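Local coordinates for flavin-nucleotide-binding protein (Azotobacter vinelandii, PDB 6RK0) that binds FAD and heme b and probably serves as a low-potential terminal oxidase associated with the iron-only nitrogenase, at residues L27-L39 with L164-G176. Numbering follows the deposited sequence.
Sequences LARYDQETVKAIL and LSIAEASCKVRTG. With FAD (flavin-adenine dinucleotide), chain G.
Arg29 and Cys171 form an antiparallel hydrogen-bonded pair, each backbone N donating to the other's O, and Val173 N extends the ladder to Leu27 O. The short strand 28-29 thus runs along one edge of strand 169-174 before the chain turns into helix 32-40. Asp31 N-caps that helix: its OD2 takes Thr34 OG1 (2.7 Å) and Thr34 N from the same face of the carboxylate, while OD1 pairs with Arg29 NE.

Cofactor and core lie on different faces of this strand, as Lys172 and Cys171 illustrate. From Lys172 CB, near Leu27 O, the chain descends past the adenine: CG nears FAD C6A and CD lies 3.5 Å from FAD C5A. A bend at chi3 (72°) brings CE near FAD O3', and Lys172 NZ bonds that oxygen (2.9 Å) and a heme oxygen. Ser170 OG is gripped between FAD O2B and N3A. On the other face, Cys171 SG meets Val35 CG2 at 3.5 Å, and Ile38 CD1 touches both Cys171 CB and Val173 CG2.

At the far end Gln32, bent at chi2 (-80°), sends NE2 to Ile166 O (3.0 Å), the acceptor lying nearly in its amide plane, and to a water shared with Tyr30 O and Ala169 O. A leucine here would probably leave both Ile166 O and the water without the N-H each accepts from.

The 32-39 part of the helix crosses strand 169-174 at 74°, axes 8.7 Å apart at closest, packing on a sheet consistent with the split barrel of the pyridoxamine 5'-phosphate oxidase family, where strand 108-118 flanks 169-174 and Leu39 reaches strands 54-65 and 68-74.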
loop_
_atom_site.group_PDB
_atom_site.type_symbol
_atom_site.label_atom_id
_atom_site.label_comp_id
_atom_site.label_asym_id
_atom_site.label_seq_id
_atom_site.Cartn_x
_atom_site.Cartn_y
_atom_site.Cartn_z
ATOM N N LEU A 27 13.981 -12.846 7.904
ATOM C CA LEU A 27 13.832 -11.645 7.077
ATOM C C LEU A 27 13.736 -10.364 7.899
ATOM O O LEU A 27 13.666 -9.273 7.324
ATOM C CB LEU A 27 12.609 -11.764 6.182
ATOM C CG LEU A 27 12.662 -12.946 5.227
ATOM C CD1 LEU A 27 11.350 -12.900 4.382
ATOM C CD2 LEU A 27 13.886 -12.992 4.366
ATOM N N ALA A 28 13.670 -10.477 9.219
ATOM C CA ALA A 28 13.451 -9.313 10.066
ATOM C C ALA A 28 14.689 -8.429 10.114
ATOM O O ALA A 28 15.838 -8.903 10.116
ATOM C CB ALA A 28 13.150 -9.744 11.493
ATOM N N ARG A 29 14.463 -7.120 10.192
ATOM C CA ARG A 29 15.508 -6.132 10.466
ATOM C C ARG A 29 14.940 -5.133 11.445
ATOM O O ARG A 29 13.815 -4.662 11.267
ATOM C CB ARG A 29 15.940 -5.404 9.179
ATOM C CG ARG A 29 16.496 -6.301 8.115
ATOM C CD ARG A 29 17.903 -6.721 8.439
ATOM N NE ARG A 29 18.839 -5.587 8.534
ATOM C CZ ARG A 29 19.918 -5.419 7.770
ATOM N NH1 ARG A 29 20.228 -6.285 6.814
ATOM N NH2 ARG A 29 20.685 -4.367 7.983
ATOM N N TYR A 30 15.725 -4.793 12.458
ATOM C CA TYR A 30 15.316 -3.835 13.463
ATOM C C TYR A 30 16.229 -2.621 13.517
ATOM O O TYR A 30 15.936 -1.665 14.261
ATOM C CB TYR A 30 15.263 -4.482 14.857
ATOM C CG TYR A 30 14.362 -5.688 14.899
ATOM C CD1 TYR A 30 12.972 -5.554 14.884
ATOM C CD2 TYR A 30 14.904 -6.956 14.950
ATOM C CE1 TYR A 30 12.131 -6.674 14.941
ATOM C CE2 TYR A 30 14.087 -8.082 14.997
ATOM C CZ TYR A 30 12.702 -7.917 15.010
ATOM O OH TYR A 30 11.870 -9.003 15.098
ATOM N N ASP A 31 17.348 -2.650 12.793
ATOM C CA ASP A 31 18.282 -1.537 12.829
ATOM C C ASP A 31 17.647 -0.282 12.243
ATOM O O ASP A 31 16.935 -0.320 11.229
ATOM C CB ASP A 31 19.549 -1.895 12.063
ATOM C CG ASP A 31 19.270 -2.363 10.656
ATOM O OD1 ASP A 31 18.623 -3.422 10.471
ATOM O OD2 ASP A 31 19.676 -1.641 9.727
ATOM N N GLN A 32 17.944 0.846 12.881
ATOM C CA GLN A 32 17.319 2.091 12.449
ATOM C C GLN A 32 17.793 2.515 11.057
ATOM O O GLN A 32 17.047 3.205 10.356
ATOM C CB GLN A 32 17.387 3.113 13.589
ATOM C CG GLN A 32 16.410 2.741 14.825
ATOM C CD GLN A 32 14.893 3.113 14.606
ATOM O OE1 GLN A 32 14.626 4.256 14.245
ATOM N NE2 GLN A 32 13.911 2.163 14.855
ATOM N N GLU A 33 18.970 2.076 10.593
ATOM C CA GLU A 33 19.361 2.380 9.220
ATOM C C GLU A 33 18.371 1.793 8.219
ATOM O O GLU A 33 17.986 2.459 7.252
ATOM C CB GLU A 33 20.768 1.840 8.958
ATOM C CG GLU A 33 21.259 2.162 7.578
ATOM C CD GLU A 33 22.683 1.693 7.340
ATOM O OE1 GLU A 33 23.416 1.395 8.324
ATOM O OE2 GLU A 33 23.070 1.628 6.157
ATOM N N THR A 34 17.946 0.551 8.436
ATOM C CA THR A 34 16.962 -0.070 7.554
ATOM C C THR A 34 15.595 0.599 7.691
ATOM O O THR A 34 14.924 0.870 6.688
ATOM C CB THR A 34 16.878 -1.572 7.808
ATOM O OG1 THR A 34 18.160 -2.165 7.554
ATOM C CG2 THR A 34 15.818 -2.212 6.880
ATOM N N VAL A 35 15.171 0.880 8.917
ATOM C CA VAL A 35 13.894 1.567 9.131
ATOM C C VAL A 35 13.857 2.844 8.316
ATOM O O VAL A 35 12.923 3.110 7.563
ATOM C CB VAL A 35 13.680 1.842 10.634
ATOM C CG1 VAL A 35 12.493 2.738 10.894
ATOM C CG2 VAL A 35 13.590 0.532 11.423
ATOM N N LYS A 36 14.891 3.685 8.493
ATOM C CA LYS A 36 14.949 4.968 7.789
ATOM C C LYS A 36 15.026 4.787 6.282
ATOM O O LYS A 36 14.414 5.552 5.529
ATOM C CB LYS A 36 16.137 5.800 8.292
ATOM C CG LYS A 36 15.946 6.279 9.698
ATOM C CD LYS A 36 17.175 7.056 10.194
ATOM C CE LYS A 36 16.970 7.580 11.601
ATOM N NZ LYS A 36 18.139 8.426 11.980
ATOM N N ALA A 37 15.779 3.789 5.812
ATOM C CA ALA A 37 15.917 3.609 4.371
ATOM C C ALA A 37 14.596 3.227 3.724
ATOM O O ALA A 37 14.305 3.654 2.595
ATOM C CB ALA A 37 16.975 2.567 4.050
ATOM N N ILE A 38 13.766 2.431 4.404
ATOM C CA ILE A 38 12.462 2.092 3.843
ATOM C C ILE A 38 11.541 3.304 3.894
ATOM O O ILE A 38 10.887 3.653 2.904
ATOM C CB ILE A 38 11.866 0.869 4.559
ATOM C CG1 ILE A 38 12.767 -0.367 4.393
ATOM C CG2 ILE A 38 10.473 0.582 4.041
ATOM C CD1 ILE A 38 12.394 -1.580 5.231
ATOM N N LEU A 39 11.497 3.983 5.043
ATOM C CA LEU A 39 10.645 5.159 5.167
ATOM C C LEU A 39 11.023 6.239 4.153
ATOM O O LEU A 39 10.158 6.962 3.657
ATOM C CB LEU A 39 10.752 5.712 6.575
ATOM C CG LEU A 39 10.199 4.828 7.698
ATOM C CD1 LEU A 39 10.518 5.471 9.033
ATOM C CD2 LEU A 39 8.686 4.608 7.535
ATOM N N LEU A 164 4.520 10.273 14.779
ATOM C CA LEU A 164 4.749 9.035 15.494
ATOM C C LEU A 164 6.239 8.764 15.501
ATOM O O LEU A 164 6.904 8.871 14.471
ATOM C CB LEU A 164 4.014 7.894 14.782
ATOM C CG LEU A 164 4.116 6.503 15.367
ATOM C CD1 LEU A 164 3.456 6.411 16.753
ATOM C CD2 LEU A 164 3.465 5.478 14.399
ATOM N N SER A 165 6.770 8.387 16.659
ATOM C CA SER A 165 8.153 7.961 16.762
ATOM C C SER A 165 8.416 6.765 15.850
ATOM O O SER A 165 7.585 5.874 15.698
ATOM C CB SER A 165 8.420 7.544 18.199
ATOM O OG SER A 165 9.697 6.963 18.341
ATOM N N ILE A 166 9.632 6.721 15.300
ATOM C CA ILE A 166 10.070 5.560 14.538
ATOM C C ILE A 166 10.712 4.506 15.407
ATOM O O ILE A 166 11.169 3.483 14.885
ATOM C CB ILE A 166 10.976 5.938 13.345
ATOM C CG1 ILE A 166 12.367 6.378 13.822
ATOM C CG2 ILE A 166 10.324 6.965 12.472
ATOM C CD1 ILE A 166 13.338 6.676 12.685
ATOM N N ALA A 167 10.788 4.706 16.732
ATOM C CA ALA A 167 11.599 3.822 17.560
ATOM C C ALA A 167 11.016 2.417 17.683
ATOM O O ALA A 167 11.774 1.444 17.721
ATOM C CB ALA A 167 11.750 4.436 18.938
ATOM N N GLU A 168 9.695 2.283 17.806
ATOM C CA GLU A 168 9.098 0.964 18.034
ATOM C C GLU A 168 8.722 0.392 16.667
ATOM O O GLU A 168 7.576 0.430 16.244
ATOM C CB GLU A 168 7.909 1.037 18.985
ATOM C CG GLU A 168 7.557 -0.342 19.494
ATOM C CD GLU A 168 6.334 -0.423 20.368
ATOM O OE1 GLU A 168 5.662 0.596 20.628
ATOM O OE2 GLU A 168 6.000 -1.558 20.777
ATOM N N ALA A 169 9.743 -0.096 15.978
ATOM C CA ALA A 169 9.627 -0.464 14.560
ATOM C C ALA A 169 10.143 -1.870 14.303
ATOM O O ALA A 169 11.185 -2.282 14.825
ATOM C CB ALA A 169 10.490 0.485 13.699
ATOM N N SER A 170 9.444 -2.569 13.413
ATOM C CA SER A 170 9.923 -3.825 12.852
ATOM C C SER A 170 9.951 -3.695 11.340
ATOM O O SER A 170 9.024 -3.126 10.737
ATOM C CB SER A 170 9.041 -4.995 13.259
ATOM O OG SER A 170 7.690 -4.765 12.926
ATOM N N CYS A 171 10.988 -4.263 10.721
ATOM C CA CYS A 171 11.030 -4.378 9.275
ATOM C C CYS A 171 11.114 -5.830 8.847
ATOM O O CYS A 171 11.679 -6.669 9.573
ATOM C CB CYS A 171 12.222 -3.669 8.646
ATOM S SG CYS A 171 12.553 -2.024 9.247
ATOM N N LYS A 172 10.625 -6.121 7.640
ATOM C CA LYS A 172 10.932 -7.350 6.945
ATOM C C LYS A 172 11.351 -6.970 5.544
ATOM O O LYS A 172 10.746 -6.080 4.929
ATOM C CB LYS A 172 9.751 -8.366 6.902
ATOM C CG LYS A 172 9.433 -8.977 8.256
ATOM C CD LYS A 172 8.192 -9.835 8.239
ATOM C CE LYS A 172 8.303 -11.194 7.509
ATOM N NZ LYS A 172 6.995 -11.919 7.554
ATOM N N VAL A 173 12.383 -7.646 5.033
ATOM C CA VAL A 173 12.911 -7.400 3.695
ATOM C C VAL A 173 13.203 -8.731 3.046
ATOM O O VAL A 173 13.863 -9.581 3.659
ATOM C CB VAL A 173 14.205 -6.548 3.747
ATOM C CG1 VAL A 173 14.806 -6.399 2.352
ATOM C CG2 VAL A 173 13.922 -5.188 4.384
ATOM N N ARG A 174 12.766 -8.890 1.796
ATOM C CA ARG A 174 13.180 -10.020 0.975
ATOM C C ARG A 174 13.746 -9.490 -0.323
ATOM O O ARG A 174 13.133 -8.617 -0.957
ATOM C CB ARG A 174 12.047 -11.000 0.674
ATOM C CG ARG A 174 12.584 -12.327 0.117
ATOM C CD ARG A 174 11.510 -13.089 -0.657
ATOM N NE ARG A 174 11.919 -14.458 -0.962
ATOM C CZ ARG A 174 12.760 -14.818 -1.933
ATOM N NH1 ARG A 174 13.216 -13.948 -2.826
ATOM N NH2 ARG A 174 13.106 -16.115 -2.019
ATOM N N THR A 175 14.892 -10.043 -0.721
ATOM C CA THR A 175 15.526 -9.779 -1.997
ATOM C C THR A 175 15.952 -11.108 -2.630
ATOM O O THR A 175 16.024 -12.126 -1.954
ATOM C CB THR A 175 16.785 -8.887 -1.860
ATOM O OG1 THR A 175 17.762 -9.557 -1.041
ATOM C CG2 THR A 175 16.478 -7.528 -1.222
ATOM N N GLY A 176 16.301 -11.054 -3.910
ATOM C CA GLY A 176 17.001 -12.145 -4.566
ATOM C C GLY A 176 16.111 -13.231 -5.130
ATOM O O GLY A 176 14.884 -13.102 -5.223
HETATM P PA FAD G . 4.069 -12.260 13.115
HETATM O O1A FAD G . 5.478 -12.674 12.914
HETATM O O2A FAD G . 3.213 -13.099 14.009
HETATM O O5B FAD G . 4.019 -10.741 13.581
HETATM C C5B FAD G . 4.726 -10.347 14.776
HETATM C C4B FAD G . 5.303 -8.970 14.578
HETATM O O4B FAD G . 6.201 -8.991 13.448
HETATM C C3B FAD G . 4.306 -7.880 14.218
HETATM O O3B FAD G . 3.580 -7.420 15.339
HETATM C C2B FAD G . 5.203 -6.845 13.546
HETATM O O2B FAD G . 5.818 -6.055 14.534
HETATM C C1B FAD G . 6.221 -7.723 12.818
HETATM N N9A FAD G . 5.892 -7.922 11.407
HETATM C C8A FAD G . 5.086 -8.873 10.850
HETATM N N7A FAD G . 4.940 -8.736 9.557
HETATM C C5A FAD G . 5.685 -7.615 9.243
HETATM C C6A FAD G . 5.930 -6.944 8.022
HETATM N N6A FAD G . 5.396 -7.302 6.838
HETATM N N1A FAD G . 6.712 -5.840 8.065
HETATM C C2A FAD G . 7.224 -5.459 9.237
HETATM N N3A FAD G . 7.064 -5.997 10.448
HETATM C C4A FAD G . 6.282 -7.102 10.373
HETATM N N1 FAD G . 2.103 -12.687 3.951
HETATM C C2 FAD G . 1.268 -13.724 3.638
HETATM O O2 FAD G . 0.983 -14.602 4.465
HETATM N N3 FAD G . 0.692 -13.793 2.388
HETATM C C4 FAD G . 0.884 -12.892 1.387
HETATM O O4 FAD G . 0.287 -12.980 0.315
HETATM C C4X FAD G . 1.814 -11.833 1.714
HETATM N N5 FAD G . 2.096 -10.914 0.770
HETATM C C5X FAD G . 2.926 -9.850 1.127
HETATM C C6 FAD G . 3.179 -8.839 0.181
HETATM C C7 FAD G . 3.976 -7.741 0.500
HETATM C C7M FAD G . 4.252 -6.677 -0.541
HETATM C C8 FAD G . 4.522 -7.645 1.799
HETATM C C8M FAD G . 5.311 -6.451 2.216
HETATM C C9 FAD G . 4.299 -8.667 2.718
HETATM C C9A FAD G . 3.495 -9.748 2.412
HETATM N N10 FAD G . 3.255 -10.799 3.328
HETATM C C10 FAD G . 2.353 -11.803 3.027
HETATM C "C1'" FAD G . 3.836 -10.800 4.681
HETATM C "C2'" FAD G . 2.877 -10.239 5.716
HETATM O "O2'" FAD G . 2.926 -8.822 5.685
HETATM C "C3'" FAD G . 3.252 -10.728 7.112
HETATM O "O3'" FAD G . 4.594 -10.358 7.398
HETATM C "C4'" FAD G . 3.096 -12.234 7.281
HETATM O "O4'" FAD G . 1.802 -12.634 6.830
HETATM C "C5'" FAD G . 3.235 -12.634 8.726
HETATM O "O5'" FAD G . 2.306 -11.876 9.531
HETATM P P FAD G . 1.985 -12.279 11.021
HETATM O O1P FAD G . 1.559 -13.719 11.129
HETATM O O2P FAD G . 1.052 -11.213 11.577
HETATM O O3P FAD G . 3.429 -12.090 11.675
HETATM O O HOH W 1 13.567 -0.841 15.398
#